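Local coordinates for extracellular solute-binding protein, family 1 (Bifidobacterium longum subsp. infantis, PDB 6FTH), which probably binds human milk oligosaccharides outside the cell and delivers them to an ABC transporter for uptake, at residues W48-D57 against K355-Y365. Sequence-based numbering, arbitrary orientation.
Sequences WAKDLEADCD and KLANLLYSEKY
OD2 of D55 is gripped by three donors: OH of Y365, at 2.6 Å, and two waters. The phenol reaches OD2 from above the carboxylate plane, with ring and carboxylate planes 75° apart. Both waters also accept from NZ of K364, which stands 4.0 Å from OD2 of D55, beyond a salt bridge, so the opposite charges meet through solvent. The phenol edge further abuts CB of D51; a third water donates to OD2 of D51 and, weakly, to OH of Y365, while NE2 of Q47 holds OD1 of D51. L52 lies on one face of the phenol, its CD1 3.9 Å from the centroid of the Y365 ring in a CH-pi contact, while the K364 stem covers the opposite face near the rim. Y365 thus fits as a knob among W48, D51, L52 and D55. L52 is in turn a knob among L356, L359, L360 and Y365: CG anti to the backbone N (chi1 175°) sends CD1 over the ring and CD2 against CD1 of L356 and CD2 of L360. Farther along, SG of C56 lies 3.7 Å from CB of L356, and NZ of K355 donates weakly to O of C56, next to the Schellman turn at D57, whose carboxylate pairs with K27. S362 is the N-cap of helix 363-371, its OG accepting weakly from N of Y365. A phenylalanine in place of Y365 could keep the ring packing but would probably leave D55 without its direct protein donor. Helical segments 48-56 and 355-360, their N-to-C directions 134° apart, pack together on the lobe whose sheet includes strand 59-66, where L356 touches I60. Leucines and an aromatic face thus fill the buried side, whereas solvent and lysine would probably stabilise the D55 carboxylate as an anion at the margin.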
ATOM      1  N   TRP A  48       3.386 -27.357  -2.186  1.00 19.28           N
ATOM      2  CA  TRP A  48       4.599 -26.675  -2.632  1.00 16.34           C
ATOM      3  C   TRP A  48       5.607 -26.554  -1.507  1.00 15.84           C
ATOM      4  O   TRP A  48       6.818 -26.573  -1.759  1.00 14.93           O
ATOM      5  CB  TRP A  48       4.273 -25.301  -3.238  1.00 15.24           C
ATOM      6  CG  TRP A  48       3.716 -24.291  -2.267  1.00 14.34           C
ATOM      7  CD1 TRP A  48       2.408 -23.969  -2.109  1.00 15.33           C
ATOM      8  CD2 TRP A  48       4.443 -23.491  -1.328  1.00 14.01           C
ATOM      9  NE1 TRP A  48       2.265 -23.025  -1.126  1.00 16.84           N
ATOM     10  CE2 TRP A  48       3.500 -22.709  -0.636  1.00 14.00           C
ATOM     11  CE3 TRP A  48       5.802 -23.350  -1.013  1.00 13.75           C
ATOM     12  CZ2 TRP A  48       3.871 -21.807   0.372  1.00 14.24           C
ATOM     13  CZ3 TRP A  48       6.170 -22.453  -0.017  1.00 14.31           C
ATOM     14  CH2 TRP A  48       5.202 -21.708   0.670  1.00 13.93           C
ATOM     15  N   ALA A  49       5.138 -26.424  -0.259  1.00 15.69           N
ATOM     16  CA  ALA A  49       6.060 -26.282   0.859  1.00 16.46           C
ATOM     17  C   ALA A  49       6.768 -27.601   1.163  1.00 18.32           C
ATOM     18  O   ALA A  49       7.928 -27.603   1.606  1.00 19.20           O
ATOM     19  CB  ALA A  49       5.331 -25.768   2.094  1.00 16.18           C
ATOM     20  N   LYS A  50       6.074 -28.723   0.955  1.00 16.76           N
ATOM     21  CA  LYS A  50       6.711 -30.030   1.066  1.00 22.04           C
ATOM     22  C   LYS A  50       7.729 -30.230  -0.051  1.00 19.83           C
ATOM     23  O   LYS A  50       8.852 -30.695   0.195  1.00 19.48           O
ATOM     24  CB  LYS A  50       5.637 -31.124   1.029  1.00 22.81           C
ATOM     25  CG  LYS A  50       4.812 -31.221   2.293  1.00 28.05           C
ATOM     26  CD  LYS A  50       4.106 -32.577   2.389  1.00 31.64           C
ATOM     27  CE  LYS A  50       3.338 -32.729   3.704  1.00 33.27           C
ATOM     28  NZ  LYS A  50       4.101 -32.310   4.915  1.00 36.27           N
ATOM     29  N   ASP A  51       7.353 -29.854  -1.276  1.00 19.19           N
ATOM     30  CA  ASP A  51       8.287 -29.883  -2.401  1.00 18.69           C
ATOM     31  C   ASP A  51       9.511 -29.023  -2.111  1.00 20.89           C
ATOM     32  O   ASP A  51      10.646 -29.422  -2.392  1.00 19.70           O
ATOM     33  CB  ASP A  51       7.611 -29.366  -3.676  1.00 18.75           C
ATOM     34  CG  ASP A  51       6.510 -30.276  -4.188  1.00 20.97           C
ATOM     35  OD1 ASP A  51       6.354 -31.399  -3.659  1.00 23.16           O
ATOM     36  OD2 ASP A  51       5.798 -29.865  -5.133  1.00 21.96           O
ATOM     37  N   LEU A  52       9.298 -27.821  -1.561  1.00 16.95           N
ATOM     38  CA  LEU A  52      10.411 -26.912  -1.340  1.00 18.96           C
ATOM     39  C   LEU A  52      11.415 -27.516  -0.378  1.00 19.07           C
ATOM     40  O   LEU A  52      12.630 -27.447  -0.601  1.00 19.04           O
ATOM     41  CB  LEU A  52       9.882 -25.588  -0.790  1.00 16.54           C
ATOM     42  CG  LEU A  52      10.891 -24.514  -0.373  1.00 18.78           C
ATOM     43  CD1 LEU A  52      11.662 -24.045  -1.575  1.00 19.07           C
ATOM     44  CD2 LEU A  52      10.151 -23.350   0.304  1.00 19.95           C
ATOM     45  N   GLU A  53      10.912 -28.105   0.708  1.00 21.65           N
ATOM     46  CA  GLU A  53      11.765 -28.732   1.702  1.00 23.26           C
ATOM     47  C   GLU A  53      12.594 -29.849   1.082  1.00 22.72           C
ATOM     48  O   GLU A  53      13.799 -29.942   1.321  1.00 23.09           O
ATOM     49  CB  GLU A  53      10.907 -29.274   2.844  1.00 22.61           C
ATOM     50  CG  GLU A  53      11.725 -29.864   3.954  1.00 26.14           C
ATOM     51  CD  GLU A  53      10.883 -30.202   5.176  1.00 26.92           C
ATOM     52  OE1 GLU A  53       9.645 -30.304   5.047  1.00 33.05           O
ATOM     53  OE2 GLU A  53      11.458 -30.341   6.264  1.00 31.55           O
ATOM     54  N   ALA A  54      11.965 -30.693   0.268  1.00 21.01           N
ATOM     55  CA  ALA A  54      12.709 -31.749  -0.413  1.00 23.32           C
ATOM     56  C   ALA A  54      13.781 -31.158  -1.317  1.00 24.85           C
ATOM     57  O   ALA A  54      14.939 -31.597  -1.312  1.00 23.44           O
ATOM     58  CB  ALA A  54      11.738 -32.588  -1.238  1.00 25.11           C
ATOM     59  N   ASP A  55      13.412 -30.141  -2.097  1.00 17.36           N
ATOM     60  CA  ASP A  55      14.348 -29.540  -3.041  1.00 22.55           C
ATOM     61  C   ASP A  55      15.487 -28.845  -2.331  1.00 20.04           C
ATOM     62  O   ASP A  55      16.575 -28.710  -2.890  1.00 20.92           O
ATOM     63  CB  ASP A  55      13.626 -28.532  -3.929  1.00 20.94           C
ATOM     64  CG  ASP A  55      12.779 -29.189  -4.989  1.00 19.43           C
ATOM     65  OD1 ASP A  55      12.720 -30.453  -5.036  1.00 21.49           O
ATOM     66  OD2 ASP A  55      12.177 -28.444  -5.788  1.00 21.56           O
ATOM     67  N   CYS A  56      15.254 -28.377  -1.116  1.00 20.21           N
ATOM     68  CA  CYS A  56      16.318 -27.776  -0.343  1.00 21.26           C
ATOM     69  C   CYS A  56      17.252 -28.817   0.262  1.00 21.57           C
ATOM     70  O   CYS A  56      18.356 -28.467   0.671  1.00 24.00           O
ATOM     71  CB  CYS A  56      15.705 -26.948   0.774  1.00 25.09           C
ATOM     72  SG  CYS A  56      16.611 -25.423   1.073  1.00 49.63           S
ATOM     73  N   ASP A  57      16.835 -30.080   0.333  1.00 24.19           N
ATOM     74  CA  ASP A  57      17.633 -31.117   0.978  1.00 25.37           C
ATOM     75  C   ASP A  57      17.948 -30.728   2.419  1.00 27.23           C
ATOM     76  O   ASP A  57      19.064 -30.909   2.905  1.00 24.70           O
ATOM     77  CB  ASP A  57      18.909 -31.403   0.190  1.00 26.07           C
ATOM     78  CG  ASP A  57      19.419 -32.817   0.393  1.00 32.56           C
ATOM     79  OD1 ASP A  57      18.664 -33.664   0.919  1.00 28.86           O
ATOM     80  OD2 ASP A  57      20.581 -33.078   0.026  1.00 34.50           O
ATOM     81  N   LYS A 355      20.187 -21.356   0.118  1.00 19.59           N
ATOM     82  CA  LYS A 355      19.578 -22.185  -0.913  1.00 18.60           C
ATOM     83  C   LYS A 355      18.060 -22.090  -0.848  1.00 17.65           C
ATOM     84  O   LYS A 355      17.386 -22.023  -1.886  1.00 18.89           O
ATOM     85  CB  LYS A 355      20.032 -23.637  -0.758  1.00 24.21           C
ATOM     86  CG  LYS A 355      19.265 -24.569  -1.672  1.00 24.80           C
ATOM     87  CD  LYS A 355      20.052 -25.811  -2.072  1.00 33.10           C
ATOM     88  CE  LYS A 355      20.362 -26.672  -0.909  1.00 32.04           C
ATOM     89  NZ  LYS A 355      20.684 -28.080  -1.375  1.00 33.07           N
ATOM     90  N   LEU A 356      17.507 -22.064   0.367  1.00 16.94           N
ATOM     91  CA  LEU A 356      16.067 -21.867   0.536  1.00 18.23           C
ATOM     92  C   LEU A 356      15.600 -20.531  -0.053  1.00 15.59           C
ATOM     93  O   LEU A 356      14.564 -20.469  -0.736  1.00 17.16           O
ATOM     94  CB  LEU A 356      15.704 -21.957   2.022  1.00 18.55           C
ATOM     95  CG  LEU A 356      14.261 -21.664   2.414  1.00 20.80           C
ATOM     96  CD1 LEU A 356      13.334 -22.702   1.796  1.00 26.23           C
ATOM     97  CD2 LEU A 356      14.110 -21.662   3.930  1.00 25.86           C
ATOM     98  N   ALA A 357      16.333 -19.448   0.212  1.00 16.62           N
ATOM     99  CA  ALA A 357      16.011 -18.167  -0.416  1.00 16.82           C
ATOM    100  C   ALA A 357      16.031 -18.286  -1.931  1.00 15.09           C
ATOM    101  O   ALA A 357      15.119 -17.819  -2.627  1.00 14.92           O
ATOM    102  CB  ALA A 357      17.017 -17.104   0.019  1.00 15.74           C
ATOM    103  N   ASN A 358      17.088 -18.881  -2.464  1.00 17.00           N
ATOM    104  CA  ASN A 358      17.200 -18.972  -3.906  1.00 17.03           C
ATOM    105  C   ASN A 358      16.002 -19.703  -4.488  1.00 15.09           C
ATOM    106  O   ASN A 358      15.472 -19.309  -5.529  1.00 15.89           O
ATOM    107  CB  ASN A 358      18.504 -19.673  -4.288  1.00 16.90           C
ATOM    108  CG  ASN A 358      18.762 -19.590  -5.756  1.00 19.50           C
ATOM    109  OD1 ASN A 358      18.736 -18.504  -6.331  1.00 19.64           O
ATOM    110  ND2 ASN A 358      18.926 -20.747  -6.405  1.00 20.51           N
ATOM    111  N   LEU A 359      15.557 -20.770  -3.818  1.00 16.31           N
ATOM    112  CA  LEU A 359      14.436 -21.554  -4.324  1.00 15.82           C
ATOM    113  C   LEU A 359      13.110 -20.804  -4.187  1.00 15.45           C
ATOM    114  O   LEU A 359      12.274 -20.843  -5.102  1.00 15.62           O
ATOM    115  CB  LEU A 359      14.378 -22.906  -3.620  1.00 17.18           C
ATOM    116  CG  LEU A 359      15.552 -23.841  -3.934  1.00 22.77           C
ATOM    117  CD1 LEU A 359      15.465 -25.086  -3.078  1.00 20.73           C
ATOM    118  CD2 LEU A 359      15.557 -24.215  -5.423  1.00 23.14           C
ATOM    119  N   LEU A 360      12.902 -20.102  -3.057  1.00 14.09           N
ATOM    120  CA  LEU A 360      11.707 -19.278  -2.899  1.00 15.44           C
ATOM    121  C   LEU A 360      11.541 -18.311  -4.056  1.00 10.77           C
ATOM    122  O   LEU A 360      10.417 -18.085  -4.519  1.00 13.74           O
ATOM    123  CB  LEU A 360      11.736 -18.496  -1.578  1.00 13.82           C
ATOM    124  CG  LEU A 360      11.451 -19.328  -0.321  1.00 14.56           C
ATOM    125  CD1 LEU A 360      11.848 -18.534   0.912  1.00 14.97           C
ATOM    126  CD2 LEU A 360      10.003 -19.759  -0.217  1.00 18.56           C
ATOM    127  N   TYR A 361      12.658 -17.746  -4.530  1.00 12.65           N
ATOM    128  CA  TYR A 361      12.673 -16.740  -5.586  1.00 13.71           C
ATOM    129  C   TYR A 361      12.773 -17.339  -6.985  1.00 15.32           C
ATOM    130  O   TYR A 361      12.826 -16.594  -7.976  1.00 14.71           O
ATOM    131  CB  TYR A 361      13.775 -15.702  -5.295  1.00 13.21           C
ATOM    132  CG  TYR A 361      13.322 -14.750  -4.191  1.00 14.72           C
ATOM    133  CD1 TYR A 361      13.296 -15.147  -2.858  1.00 14.48           C
ATOM    134  CD2 TYR A 361      12.844 -13.486  -4.493  1.00 13.64           C
ATOM    135  CE1 TYR A 361      12.823 -14.311  -1.859  1.00 13.65           C
ATOM    136  CE2 TYR A 361      12.375 -12.633  -3.490  1.00 14.18           C
ATOM    137  CZ  TYR A 361      12.371 -13.050  -2.188  1.00 13.79           C
ATOM    138  OH  TYR A 361      11.894 -12.232  -1.183  1.00 14.84           O
ATOM    139  N   SER A 362      12.756 -18.667  -7.097  1.00 14.38           N
ATOM    140  CA  SER A 362      12.621 -19.265  -8.411  1.00 13.74           C
ATOM    141  C   SER A 362      11.180 -19.133  -8.875  1.00 13.23           C
ATOM    142  O   SER A 362      10.257 -18.997  -8.073  1.00 13.16           O
ATOM    143  CB  SER A 362      12.993 -20.757  -8.364  1.00 15.53           C
ATOM    144  OG  SER A 362      12.002 -21.526  -7.712  1.00 15.68           O
ATOM    145  N   GLU A 363      10.977 -19.237 -10.191  1.00 15.00           N
ATOM    146  CA  GLU A 363       9.624 -19.141 -10.726  1.00 12.72           C
ATOM    147  C   GLU A 363       8.728 -20.235 -10.158  1.00 16.41           C
ATOM    148  O   GLU A 363       7.584 -19.965  -9.763  1.00 14.98           O
ATOM    149  CB  GLU A 363       9.676 -19.178 -12.253  1.00 14.44           C
ATOM    150  CG  GLU A 363       8.335 -19.021 -12.947  1.00 14.13           C
ATOM    151  CD  GLU A 363       8.457 -18.992 -14.458  1.00 17.05           C
ATOM    152  OE1 GLU A 363       9.473 -18.418 -14.917  1.00 18.82           O
ATOM    153  OE2 GLU A 363       7.561 -19.524 -15.164  1.00 16.40           O
ATOM    154  N   LYS A 364       9.263 -21.464 -10.069  1.00 17.02           N
ATOM    155  CA  LYS A 364       8.544 -22.607  -9.506  1.00 18.20           C
ATOM    156  C   LYS A 364       7.898 -22.282  -8.160  1.00 16.08           C
ATOM    157  O   LYS A 364       6.701 -22.536  -7.956  1.00 14.84           O
ATOM    158  CB  LYS A 364       9.535 -23.767  -9.353  1.00 19.69           C
ATOM    159  CG  LYS A 364       8.975 -25.047  -8.769  1.00 19.63           C
ATOM    160  CD  LYS A 364      10.057 -26.148  -8.600  1.00 23.63           C
ATOM    161  CE  LYS A 364      10.615 -26.654  -9.919  1.00 28.63           C
ATOM    162  NZ  LYS A 364      11.563 -27.799  -9.709  1.00 30.05           N
ATOM    163  N   TYR A 365       8.663 -21.702  -7.235  1.00 15.33           N
ATOM    164  CA  TYR A 365       8.129 -21.481  -5.885  1.00 14.42           C
ATOM    165  C   TYR A 365       7.511 -20.100  -5.703  1.00 14.91           C
ATOM    166  O   TYR A 365       6.614 -19.938  -4.880  1.00 14.74           O
ATOM    167  CB  TYR A 365       9.157 -21.828  -4.805  1.00 14.43           C
ATOM    168  CG  TYR A 365       9.396 -23.320  -4.794  1.00 16.53           C
ATOM    169  CD1 TYR A 365       8.406 -24.162  -4.368  1.00 16.14           C
ATOM    170  CD2 TYR A 365      10.560 -23.862  -5.287  1.00 16.16           C
ATOM    171  CE1 TYR A 365       8.557 -25.550  -4.407  1.00 18.42           C
ATOM    172  CE2 TYR A 365      10.748 -25.246  -5.331  1.00 18.21           C
ATOM    173  CZ  TYR A 365       9.732 -26.075  -4.888  1.00 20.91           C
ATOM    174  OH  TYR A 365       9.886 -27.445  -4.942  1.00 19.07           O
TER
HETATM  175  O   HOH W   1       6.937 -27.832  -6.640  1.00 23.99           O
HETATM  176  O   HOH W   2      13.587 -27.015  -7.794  1.00 25.44           O
HETATM  177  O   HOH W   3      19.135 -29.388  -3.002  1.00 29.96           O
HETATM  178  O   HOH W   4      10.968 -29.945  -7.585  1.00 33.97           O